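Local coordinates for protein 373aa long hypothetical citrate synthase (Sulfolobus tokodaii, PDB 1VGP) that is a hypothetical citrate synthase, a mostly helical member of the citrate synthase family modelled as a two-subunit assembly, at residues N42-K54 with E60-R72. Residues are numbered along the deposited sequence; the frame is centred on the assembly and turned at random.
Sequences NFEEVSYLILYGK and ELNWFQEKLREER
Phe64 is the knob of this contact: its ring pushes into the hole formed by Ser47, Tyr48, Leu51 and Tyr52 on helix 43-52. Tyr48 covers one face of it, with CB 4.0 Å from the centroid of the Phe64 ring and almost on the normal. The Tyr48 ring then turns its CD2 edge to that same face, CD2 lying 3.5 Å from Phe64 CG, in an offset edge-to-face pair with planes at 87°. Tyr48 has CG anti to the backbone N (chi1 -174°), and Phe64 CG is likewise anti to its own, which carries each ring toward the partner helix. Leu51 CD1 meets the Phe64 edge at CE1, and Ile118 of helix 113-135 also touches both Leu51 and Phe64. Next door, Tyr52 crosses Trp63 at about a right angle and sets OH 3.6 Å from CH2 at the edge of the indole; this hydroxyl is hydrogen-bonded to Asp114.

Charged pairs close the two ends. Lys54 NZ reaches Glu60 OE2 on its syn lone pair at 2.7 Å, with a weaker bond to OE1, while the Tyr48 hydroxyl comes up against Glu60 CB and CD, the two side chains crossing at about a right angle. At the other end Glu44 lays CG against Leu68 CD1 and offers OE2 to Arg69 NE, a weak, bent salt bridge of 3.4 Å; His149 N also bonds that oxygen. Leu61 CD1 packs on Glu45 CA, where Ile370 of the second subunit touches both residues. The whole is a steep crossing of consecutive helices, in which the axes of 43-52 and 60-70 come within 10.0 Å at closest approach, at 107°, in the largely helical citrate synthase fold.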
loop_
_atom_site.group_PDB
_atom_site.type_symbol
_atom_site.label_atom_id
_atom_site.label_comp_id
_atom_site.label_asym_id
_atom_site.label_seq_id
_atom_site.Cartn_x
_atom_site.Cartn_y
_atom_site.Cartn_z
ATOM N N ASN A 42 20.095 19.600 -11.322
ATOM C CA ASN A 42 20.004 19.364 -9.885
ATOM C C ASN A 42 18.702 18.660 -9.551
ATOM O O ASN A 42 17.841 18.455 -10.429
ATOM C CB ASN A 42 20.039 20.681 -9.126
ATOM C CG ASN A 42 19.017 21.669 -9.644
ATOM O OD1 ASN A 42 17.822 21.564 -9.364
ATOM N ND2 ASN A 42 19.486 22.637 -10.423
ATOM N N PHE A 43 18.542 18.307 -8.276
ATOM C CA PHE A 43 17.362 17.557 -7.853
ATOM C C PHE A 43 16.070 18.285 -8.203
ATOM O O PHE A 43 15.169 17.697 -8.790
ATOM C CB PHE A 43 17.387 17.291 -6.347
ATOM C CG PHE A 43 16.226 16.467 -5.874
ATOM C CD1 PHE A 43 16.241 15.076 -6.012
ATOM C CD2 PHE A 43 15.104 17.076 -5.310
ATOM C CE1 PHE A 43 15.159 14.305 -5.592
ATOM C CE2 PHE A 43 14.019 16.315 -4.889
ATOM C CZ PHE A 43 14.046 14.925 -5.029
ATOM N N GLU A 44 15.987 19.559 -7.834
ATOM C CA GLU A 44 14.804 20.359 -8.119
ATOM C C GLU A 44 14.441 20.400 -9.598
ATOM O O GLU A 44 13.287 20.146 -9.962
ATOM C CB GLU A 44 14.991 21.775 -7.604
ATOM C CG GLU A 44 14.807 21.890 -6.109
ATOM C CD GLU A 44 16.036 22.403 -5.407
ATOM O OE1 GLU A 44 17.151 22.154 -5.917
ATOM O OE2 GLU A 44 15.881 23.053 -4.345
ATOM N N GLU A 45 15.411 20.715 -10.454
ATOM C CA GLU A 45 15.140 20.791 -11.883
ATOM C C GLU A 45 14.759 19.431 -12.447
ATOM O O GLU A 45 13.806 19.327 -13.223
ATOM C CB GLU A 45 16.349 21.338 -12.641
ATOM C CG GLU A 45 16.150 21.337 -14.142
ATOM C CD GLU A 45 17.245 22.063 -14.880
ATOM O OE1 GLU A 45 18.257 21.407 -15.212
ATOM O OE2 GLU A 45 17.098 23.282 -15.128
ATOM N N VAL A 46 15.494 18.390 -12.062
ATOM C CA VAL A 46 15.191 17.035 -12.533
ATOM C C VAL A 46 13.810 16.555 -12.086
ATOM O O VAL A 46 13.107 15.868 -12.836
ATOM C CB VAL A 46 16.248 16.022 -12.045
ATOM C CG1 VAL A 46 15.827 14.618 -12.418
ATOM C CG2 VAL A 46 17.604 16.355 -12.660
ATOM N N SER A 47 13.417 16.921 -10.873
ATOM C CA SER A 47 12.087 16.587 -10.382
ATOM C C SER A 47 10.987 17.229 -11.230
ATOM O O SER A 47 9.990 16.578 -11.570
ATOM C CB SER A 47 11.942 17.019 -8.923
ATOM O OG SER A 47 12.783 16.237 -8.089
ATOM N N TYR A 48 11.167 18.502 -11.570
ATOM C CA TYR A 48 10.226 19.207 -12.434
ATOM C C TYR A 48 10.161 18.539 -13.810
ATOM O O TYR A 48 9.078 18.321 -14.357
ATOM C CB TYR A 48 10.662 20.670 -12.585
ATOM C CG TYR A 48 9.689 21.543 -13.350
ATOM C CD1 TYR A 48 9.539 21.418 -14.738
ATOM C CD2 TYR A 48 8.899 22.476 -12.685
ATOM C CE1 TYR A 48 8.618 22.202 -15.441
ATOM C CE2 TYR A 48 7.978 23.264 -13.374
ATOM C CZ TYR A 48 7.836 23.121 -14.752
ATOM O OH TYR A 48 6.877 23.869 -15.415
ATOM N N LEU A 49 11.328 18.222 -14.363
ATOM C CA LEU A 49 11.402 17.531 -15.642
ATOM C C LEU A 49 10.516 16.301 -15.593
ATOM O O LEU A 49 9.736 16.025 -16.505
ATOM C CB LEU A 49 12.844 17.106 -15.931
ATOM C CG LEU A 49 13.070 16.265 -17.188
ATOM C CD1 LEU A 49 12.662 17.048 -18.442
ATOM C CD2 LEU A 49 14.527 15.858 -17.252
ATOM N N ILE A 50 10.644 15.559 -14.505
ATOM C CA ILE A 50 10.045 14.247 -14.429
ATOM C C ILE A 50 8.562 14.354 -14.123
ATOM O O ILE A 50 7.765 13.613 -14.691
ATOM C CB ILE A 50 10.806 13.380 -13.397
ATOM C CG1 ILE A 50 11.894 12.607 -14.142
ATOM C CG2 ILE A 50 9.870 12.420 -12.679
ATOM C CD1 ILE A 50 12.748 11.748 -13.275
ATOM N N LEU A 51 8.181 15.287 -13.256
ATOM C CA LEU A 51 6.760 15.496 -12.990
ATOM C C LEU A 51 6.020 16.040 -14.217
ATOM O O LEU A 51 4.918 15.604 -14.525
ATOM C CB LEU A 51 6.558 16.463 -11.817
ATOM C CG LEU A 51 6.970 16.029 -10.405
ATOM C CD1 LEU A 51 6.522 17.084 -9.416
ATOM C CD2 LEU A 51 6.355 14.686 -10.066
ATOM N N TYR A 52 6.619 16.995 -14.917
ATOM C CA TYR A 52 5.890 17.745 -15.936
ATOM C C TYR A 52 6.314 17.438 -17.364
ATOM O O TYR A 52 5.665 17.871 -18.307
ATOM C CB TYR A 52 6.030 19.235 -15.670
ATOM C CG TYR A 52 5.439 19.647 -14.349
ATOM C CD1 TYR A 52 4.100 19.392 -14.063
ATOM C CD2 TYR A 52 6.214 20.280 -13.379
ATOM C CE1 TYR A 52 3.538 19.757 -12.840
ATOM C CE2 TYR A 52 5.666 20.650 -12.154
ATOM C CZ TYR A 52 4.328 20.386 -11.889
ATOM O OH TYR A 52 3.773 20.748 -10.684
ATOM N N GLY A 53 7.409 16.704 -17.529
ATOM C CA GLY A 53 7.767 16.219 -18.854
ATOM C C GLY A 53 8.576 17.189 -19.700
ATOM O O GLY A 53 8.774 16.950 -20.887
ATOM N N LYS A 54 9.050 18.280 -19.109
ATOM C CA LYS A 54 9.990 19.147 -19.812
ATOM C C LYS A 54 10.825 19.973 -18.840
ATOM O O LYS A 54 10.405 20.214 -17.708
ATOM C CB LYS A 54 9.243 20.078 -20.776
ATOM C CG LYS A 54 8.115 20.874 -20.130
ATOM C CD LYS A 54 8.385 22.381 -20.155
ATOM C CE LYS A 54 7.286 23.153 -19.419
ATOM N NZ LYS A 54 7.083 24.527 -19.972
ATOM N N GLU A 60 9.279 29.062 -14.270
ATOM C CA GLU A 60 8.645 27.819 -13.860
ATOM C C GLU A 60 9.430 27.156 -12.728
ATOM O O GLU A 60 8.858 26.797 -11.694
ATOM C CB GLU A 60 8.518 26.871 -15.048
ATOM C CG GLU A 60 7.645 27.414 -16.161
ATOM C CD GLU A 60 7.680 26.552 -17.408
ATOM O OE1 GLU A 60 8.781 26.080 -17.781
ATOM O OE2 GLU A 60 6.606 26.352 -18.016
ATOM N N LEU A 61 10.738 27.008 -12.905
ATOM C CA LEU A 61 11.569 26.417 -11.862
ATOM C C LEU A 61 11.532 27.241 -10.578
ATOM O O LEU A 61 11.593 26.700 -9.472
ATOM C CB LEU A 61 13.022 26.289 -12.331
ATOM C CG LEU A 61 13.989 25.719 -11.284
ATOM C CD1 LEU A 61 13.611 24.280 -10.979
ATOM C CD2 LEU A 61 15.410 25.792 -11.792
ATOM N N ASN A 62 11.448 28.557 -10.731
ATOM C CA ASN A 62 11.471 29.447 -9.581
ATOM C C ASN A 62 10.196 29.226 -8.775
ATOM O O ASN A 62 10.228 29.182 -7.543
ATOM C CB ASN A 62 11.559 30.897 -10.044
ATOM C CG ASN A 62 12.664 31.658 -9.344
ATOM O OD1 ASN A 62 13.797 31.175 -9.247
ATOM N ND2 ASN A 62 12.347 32.853 -8.848
ATOM N N TRP A 63 9.079 29.079 -9.482
ATOM C CA TRP A 63 7.834 28.698 -8.855
ATOM C C TRP A 63 7.971 27.336 -8.192
ATOM O O TRP A 63 7.438 27.101 -7.107
ATOM C CB TRP A 63 6.713 28.641 -9.893
ATOM C CG TRP A 63 5.475 27.979 -9.372
ATOM C CD1 TRP A 63 4.507 28.546 -8.595
ATOM C CD2 TRP A 63 5.092 26.618 -9.553
ATOM N NE1 TRP A 63 3.544 27.624 -8.285
ATOM C CE2 TRP A 63 3.876 26.421 -8.868
ATOM C CE3 TRP A 63 5.653 25.533 -10.244
ATOM C CZ2 TRP A 63 3.212 25.197 -8.834
ATOM C CZ3 TRP A 63 4.996 24.310 -10.215
ATOM C CH2 TRP A 63 3.787 24.154 -9.520
ATOM N N PHE A 64 8.688 26.436 -8.856
ATOM C CA PHE A 64 8.692 25.038 -8.462
ATOM C C PHE A 64 9.475 24.823 -7.181
ATOM O O PHE A 64 9.000 24.176 -6.253
ATOM C CB PHE A 64 9.280 24.163 -9.570
ATOM C CG PHE A 64 9.335 22.710 -9.213
ATOM C CD1 PHE A 64 8.178 21.943 -9.191
ATOM C CD2 PHE A 64 10.542 22.112 -8.862
ATOM C CE1 PHE A 64 8.217 20.602 -8.822
ATOM C CE2 PHE A 64 10.592 20.769 -8.489
ATOM C CZ PHE A 64 9.427 20.014 -8.470
ATOM N N GLN A 65 10.684 25.363 -7.124
ATOM C CA GLN A 65 11.480 25.229 -5.915
ATOM C C GLN A 65 10.985 26.164 -4.828
ATOM O O GLN A 65 11.450 26.106 -3.699
ATOM C CB GLN A 65 12.959 25.487 -6.206
ATOM C CG GLN A 65 13.253 26.763 -6.953
ATOM C CD GLN A 65 14.593 26.721 -7.666
ATOM O OE1 GLN A 65 15.178 27.760 -7.966
ATOM N NE2 GLN A 65 15.086 25.516 -7.940
ATOM N N GLU A 66 10.038 27.027 -5.161
ATOM C CA GLU A 66 9.394 27.844 -4.142
ATOM C C GLU A 66 8.432 26.968 -3.341
ATOM O O GLU A 66 8.449 26.979 -2.113
ATOM C CB GLU A 66 8.647 29.001 -4.820
ATOM C CG GLU A 66 7.390 29.483 -4.102
ATOM C CD GLU A 66 7.143 30.979 -4.279
ATOM O OE1 GLU A 66 7.439 31.508 -5.383
ATOM O OE2 GLU A 66 6.659 31.620 -3.319
ATOM N N LYS A 67 7.611 26.198 -4.047
ATOM C CA LYS A 67 6.699 25.267 -3.401
ATOM C C LYS A 67 7.487 24.273 -2.549
ATOM O O LYS A 67 7.021 23.825 -1.494
ATOM C CB LYS A 67 5.878 24.506 -4.459
ATOM C CG LYS A 67 4.742 25.308 -5.096
ATOM C CD LYS A 67 3.716 25.765 -4.060
ATOM C CE LYS A 67 2.308 25.793 -4.637
ATOM N NZ LYS A 67 2.238 26.604 -5.877
ATOM N N LEU A 68 8.687 23.944 -3.015
ATOM C CA LEU A 68 9.456 22.847 -2.455
ATOM C C LEU A 68 10.068 23.195 -1.101
ATOM O O LEU A 68 10.206 22.319 -0.242
ATOM C CB LEU A 68 10.566 22.439 -3.423
ATOM C CG LEU A 68 10.359 21.214 -4.315
ATOM C CD1 LEU A 68 11.637 20.952 -5.104
ATOM C CD2 LEU A 68 10.010 20.008 -3.474
ATOM N N ARG A 69 10.440 24.462 -0.910
ATOM C CA ARG A 69 10.949 24.919 0.383
ATOM C C ARG A 69 9.801 25.337 1.293
ATOM O O ARG A 69 9.899 25.244 2.520
ATOM C CB ARG A 69 11.905 26.110 0.216
ATOM C CG ARG A 69 12.495 26.288 -1.166
ATOM C CD ARG A 69 13.617 25.301 -1.433
ATOM N NE ARG A 69 14.337 25.572 -2.679
ATOM C CZ ARG A 69 15.123 26.627 -2.882
ATOM N NH1 ARG A 69 15.176 27.605 -1.983
ATOM N NH2 ARG A 69 15.880 26.692 -3.976
ATOM N N GLU A 70 8.717 25.798 0.675
ATOM C CA GLU A 70 7.549 26.302 1.387
ATOM C C GLU A 70 6.923 25.247 2.293
ATOM O O GLU A 70 6.359 25.578 3.330
ATOM C CB GLU A 70 6.503 26.787 0.375
ATOM C CG GLU A 70 5.847 28.123 0.709
ATOM C CD GLU A 70 6.150 29.206 -0.328
ATOM O OE1 GLU A 70 7.218 29.851 -0.227
ATOM O OE2 GLU A 70 5.317 29.405 -1.239
ATOM N N GLU A 71 7.019 23.979 1.908
ATOM C CA GLU A 71 6.242 22.932 2.567
ATOM C C GLU A 71 7.091 21.830 3.193
ATOM O O GLU A 71 6.655 20.686 3.272
ATOM C CB GLU A 71 5.271 22.297 1.569
ATOM C CG GLU A 71 4.055 23.146 1.246
ATOM C CD GLU A 71 3.058 23.197 2.389
ATOM O OE1 GLU A 71 2.738 22.130 2.949
ATOM O OE2 GLU A 71 2.596 24.311 2.726
ATOM N N ARG A 72 8.293 22.170 3.639
ATOM C CA ARG A 72 9.206 21.172 4.191
ATOM C C ARG A 72 8.848 20.848 5.629
ATOM O O ARG A 72 9.273 19.826 6.170
ATOM C CB ARG A 72 10.655 21.667 4.143
ATOM C CG ARG A 72 11.167 21.948 2.754
ATOM C CD ARG A 72 12.601 22.410 2.793
ATOM N NE ARG A 72 13.208 22.318 1.473
ATOM C CZ ARG A 72 14.281 23.000 1.098
ATOM N NH1 ARG A 72 14.874 23.824 1.948
ATOM N NH2 ARG A 72 14.758 22.854 -0.132
#